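Local coordinates for protein putative laminarinase (Phanerochaete chrysosporium, PDB 2W39) that probably hydrolyses beta-1,3-linked glucans such as laminarin, as an extracellular family 16 glycoside hydrolase of a white-rot fungus, at residues L62-P67 / Y276-P281. Numbering follows the deposited sequence.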
ATOM      1  N   LEU A  62      19.227   7.364 -15.843  1.00 11.41           N
ATOM      2  CA  LEU A  62      18.252   7.335 -16.922  1.00 12.10           C
ATOM      3  C   LEU A  62      18.474   8.394 -17.989  1.00 13.42           C
ATOM      4  O   LEU A  62      18.741   9.552 -17.678  1.00 14.67           O
ATOM      5  CB  LEU A  62      16.838   7.528 -16.387  1.00 11.09           C
ATOM      6  CG  LEU A  62      16.398   6.645 -15.221  1.00 10.14           C
ATOM      7  CD1 LEU A  62      14.943   6.921 -14.890  1.00 10.44           C
ATOM      8  CD2 LEU A  62      16.586   5.169 -15.572  1.00 12.23           C
ATOM      9  N   SER A  63      18.268   7.998 -19.239  1.00 14.48           N
ATOM     10  CA  SER A  63      18.145   8.975 -20.312  1.00 15.74           C
ATOM     11  C   SER A  63      16.882   9.787 -20.043  1.00 15.62           C
ATOM     12  O   SER A  63      15.801   9.213 -19.873  1.00 14.69           O
ATOM     13  CB  SER A  63      18.023   8.297 -21.667  1.00 16.37           C
ATOM     14  OG  SER A  63      17.678   9.269 -22.642  1.00 19.54           O
ATOM     15  N   PRO A  64      16.997  11.127 -20.016  1.00 16.12           N
ATOM     16  CA  PRO A  64      15.786  11.927 -19.778  1.00 16.04           C
ATOM     17  C   PRO A  64      14.708  11.698 -20.836  1.00 15.88           C
ATOM     18  O   PRO A  64      13.514  11.849 -20.552  1.00 14.80           O
ATOM     19  CB  PRO A  64      16.299  13.369 -19.822  1.00 16.50           C
ATOM     20  CG  PRO A  64      17.792  13.249 -19.560  1.00 17.84           C
ATOM     21  CD  PRO A  64      18.200  11.967 -20.176  1.00 16.82           C
ATOM     22  N   SER A  65      15.139  11.341 -22.044  0.50 16.34           N
ATOM     23  CA  SER A  65      14.230  11.085 -23.147  0.50 16.97           C
ATOM     24  C   SER A  65      13.602   9.685 -23.086  0.50 17.09           C
ATOM     25  O   SER A  65      12.546   9.454 -23.688  0.50 17.54           O
ATOM     26  CB  SER A  65      14.945  11.318 -24.489  0.50 17.28           C
ATOM     27  OG  SER A  65      15.501  12.630 -24.541  0.50 17.17           O
ATOM     28  N   GLY A  66      14.233   8.775 -22.334  1.00 16.40           N
ATOM     29  CA  GLY A  66      13.801   7.381 -22.273  1.00 15.51           C
ATOM     30  C   GLY A  66      12.784   7.134 -21.163  1.00 14.45           C
ATOM     31  O   GLY A  66      12.292   8.087 -20.534  1.00 14.28           O
ATOM     32  N   PRO A  67      12.438   5.857 -20.937  1.00 14.30           N
ATOM     33  CA  PRO A  67      11.480   5.494 -19.898  1.00 13.27           C
ATOM     34  C   PRO A  67      11.946   5.819 -18.484  1.00 11.54           C
ATOM     35  O   PRO A  67      13.121   6.110 -18.235  1.00 11.02           O
ATOM     36  CB  PRO A  67      11.348   3.971 -20.059  1.00 14.19           C
ATOM     37  CG  PRO A  67      11.770   3.717 -21.447  1.00 15.74           C
ATOM     38  CD  PRO A  67      12.888   4.670 -21.682  1.00 14.95           C
ATOM     39  N   TYR A 276      15.732  14.201 -10.217  1.00  9.46           N
ATOM     40  CA  TYR A 276      16.295  13.472  -9.089  1.00  9.70           C
ATOM     41  C   TYR A 276      16.251  11.970  -9.351  1.00  9.16           C
ATOM     42  O   TYR A 276      17.244  11.262  -9.178  1.00  9.74           O
ATOM     43  CB  TYR A 276      15.550  13.827  -7.798  1.00 10.07           C
ATOM     44  CG  TYR A 276      16.189  13.222  -6.573  1.00 10.25           C
ATOM     45  CD1 TYR A 276      17.216  13.895  -5.913  1.00 11.99           C
ATOM     46  CD2 TYR A 276      15.807  11.962  -6.101  1.00 10.60           C
ATOM     47  CE1 TYR A 276      17.838  13.349  -4.801  1.00 13.26           C
ATOM     48  CE2 TYR A 276      16.432  11.406  -4.993  1.00 10.42           C
ATOM     49  CZ  TYR A 276      17.438  12.098  -4.348  1.00 11.74           C
ATOM     50  OH  TYR A 276      18.036  11.534  -3.237  1.00 13.08           O
ATOM     51  N   VAL A 277      15.081  11.501  -9.776  1.00  8.79           N
ATOM     52  CA  VAL A 277      14.902  10.081 -10.074  1.00  8.55           C
ATOM     53  C   VAL A 277      15.783   9.638 -11.250  1.00  8.36           C
ATOM     54  O   VAL A 277      16.342   8.541 -11.216  1.00  8.50           O
ATOM     55  CB  VAL A 277      13.405   9.779 -10.308  1.00  8.68           C
ATOM     56  CG1 VAL A 277      13.203   8.366 -10.890  1.00  9.19           C
ATOM     57  CG2 VAL A 277      12.638   9.935  -8.998  1.00  8.78           C
ATOM     58  N   ASN A 278      15.944  10.478 -12.276  1.00  8.50           N
ATOM     59  CA  ASN A 278      16.798  10.115 -13.401  1.00  8.74           C
ATOM     60  C   ASN A 278      18.252   9.934 -12.977  1.00  9.04           C
ATOM     61  O   ASN A 278      18.932   9.008 -13.402  1.00  9.74           O
ATOM     62  CB  ASN A 278      16.784  11.207 -14.484  1.00  9.16           C
ATOM     63  CG  ASN A 278      15.506  11.245 -15.295  1.00  8.97           C
ATOM     64  OD1 ASN A 278      14.683  10.336 -15.228  1.00  9.27           O
ATOM     65  ND2 ASN A 278      15.339  12.316 -16.086  1.00  9.65           N
ATOM     66  N   ASN A 279      18.731  10.853 -12.147  1.00  9.50           N
ATOM     67  CA  ASN A 279      20.170  11.071 -12.014  1.00 10.55           C
ATOM     68  C   ASN A 279      20.822  10.512 -10.766  1.00 10.35           C
ATOM     69  O   ASN A 279      22.049  10.562 -10.646  1.00 11.41           O
ATOM     70  CB  ASN A 279      20.482  12.547 -12.252  1.00 12.46           C
ATOM     71  CG  ASN A 279      20.156  12.949 -13.676  1.00 14.66           C
ATOM     72  OD1 ASN A 279      19.418  13.898 -13.922  1.00 22.08           O
ATOM     73  ND2 ASN A 279      20.683  12.191 -14.625  1.00 17.18           N
ATOM     74  N   ASN A 280      20.020   9.926  -9.877  1.00 10.02           N
ATOM     75  CA  ASN A 280      20.550   9.444  -8.603  1.00 10.02           C
ATOM     76  C   ASN A 280      20.224   7.975  -8.325  1.00  9.53           C
ATOM     77  O   ASN A 280      19.577   7.668  -7.328  1.00  9.44           O
ATOM     78  CB  ASN A 280      20.041  10.327  -7.460  1.00 10.22           C
ATOM     79  CG  ASN A 280      20.492  11.763  -7.611  1.00 11.69           C
ATOM     80  OD1 ASN A 280      21.623  12.116  -7.251  1.00 14.92           O
ATOM     81  ND2 ASN A 280      19.638  12.592  -8.187  1.00 12.25           N
ATOM     82  N   PRO A 281      20.673   7.049  -9.194  1.00  9.95           N
ATOM     83  CA  PRO A 281      20.313   5.645  -8.986  1.00 10.05           C
ATOM     84  C   PRO A 281      20.664   5.136  -7.597  1.00  9.88           C
ATOM     85  O   PRO A 281      19.870   4.410  -7.007  1.00  9.55           O
ATOM     86  CB  PRO A 281      21.133   4.902 -10.047  1.00 10.24           C
ATOM     87  CG  PRO A 281      22.211   5.909 -10.517  1.00 10.37           C
ATOM     88  CD  PRO A 281      21.518   7.223 -10.395  1.00 10.50           C
TER
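Leu62 and Asn278 join the loop between strands 51-55 and 69-76 to the C-terminal end of helix 273-279, near the periphery of the GH16 beta-sandwich. The backbone N of Leu62 donates to Asn278 O at 3.0 Å, nearly straight at the hydrogen. The acceptor belongs to the last turn of the helix, so a carbonyl near the helix end finds its donor in the loop. The two side chains cross at about a right angle. From Asn278 the CB lies 4.1 Å from Leu62 CB. CG stands anti to the carbonyl carbon (chi1 -74°), which turns the amide across the leucine side chain; CG itself is also near Leu62 CB. At the tip the branches part: OD1 rests 3.4 Å from Leu62 CD1 and accepts a hydrogen bond from Arg30 NE, whereas ND2 lies against Pro64, 3.7 Å from its CA. Cut back to an alanine, this position would probably leave Arg30 NE without its acceptor and open a gap beside Leu62 and Pro64. Pro64 sits within the type I turn from Ser63 to Gly66, closed by Gly66 N to Ser63 O, and Arg30 NH1 also bonds Gly66 O, so one guanidinium ties the turn to the helix. Where the chain leaves the helix, Asn280 folds back: its ND2 donates to Tyr276 O at 2.9 Å, in the carbonyl plane and on a lone pair, while standing 3.6 Å above the plane of the Tyr276 ring, offset toward the rim.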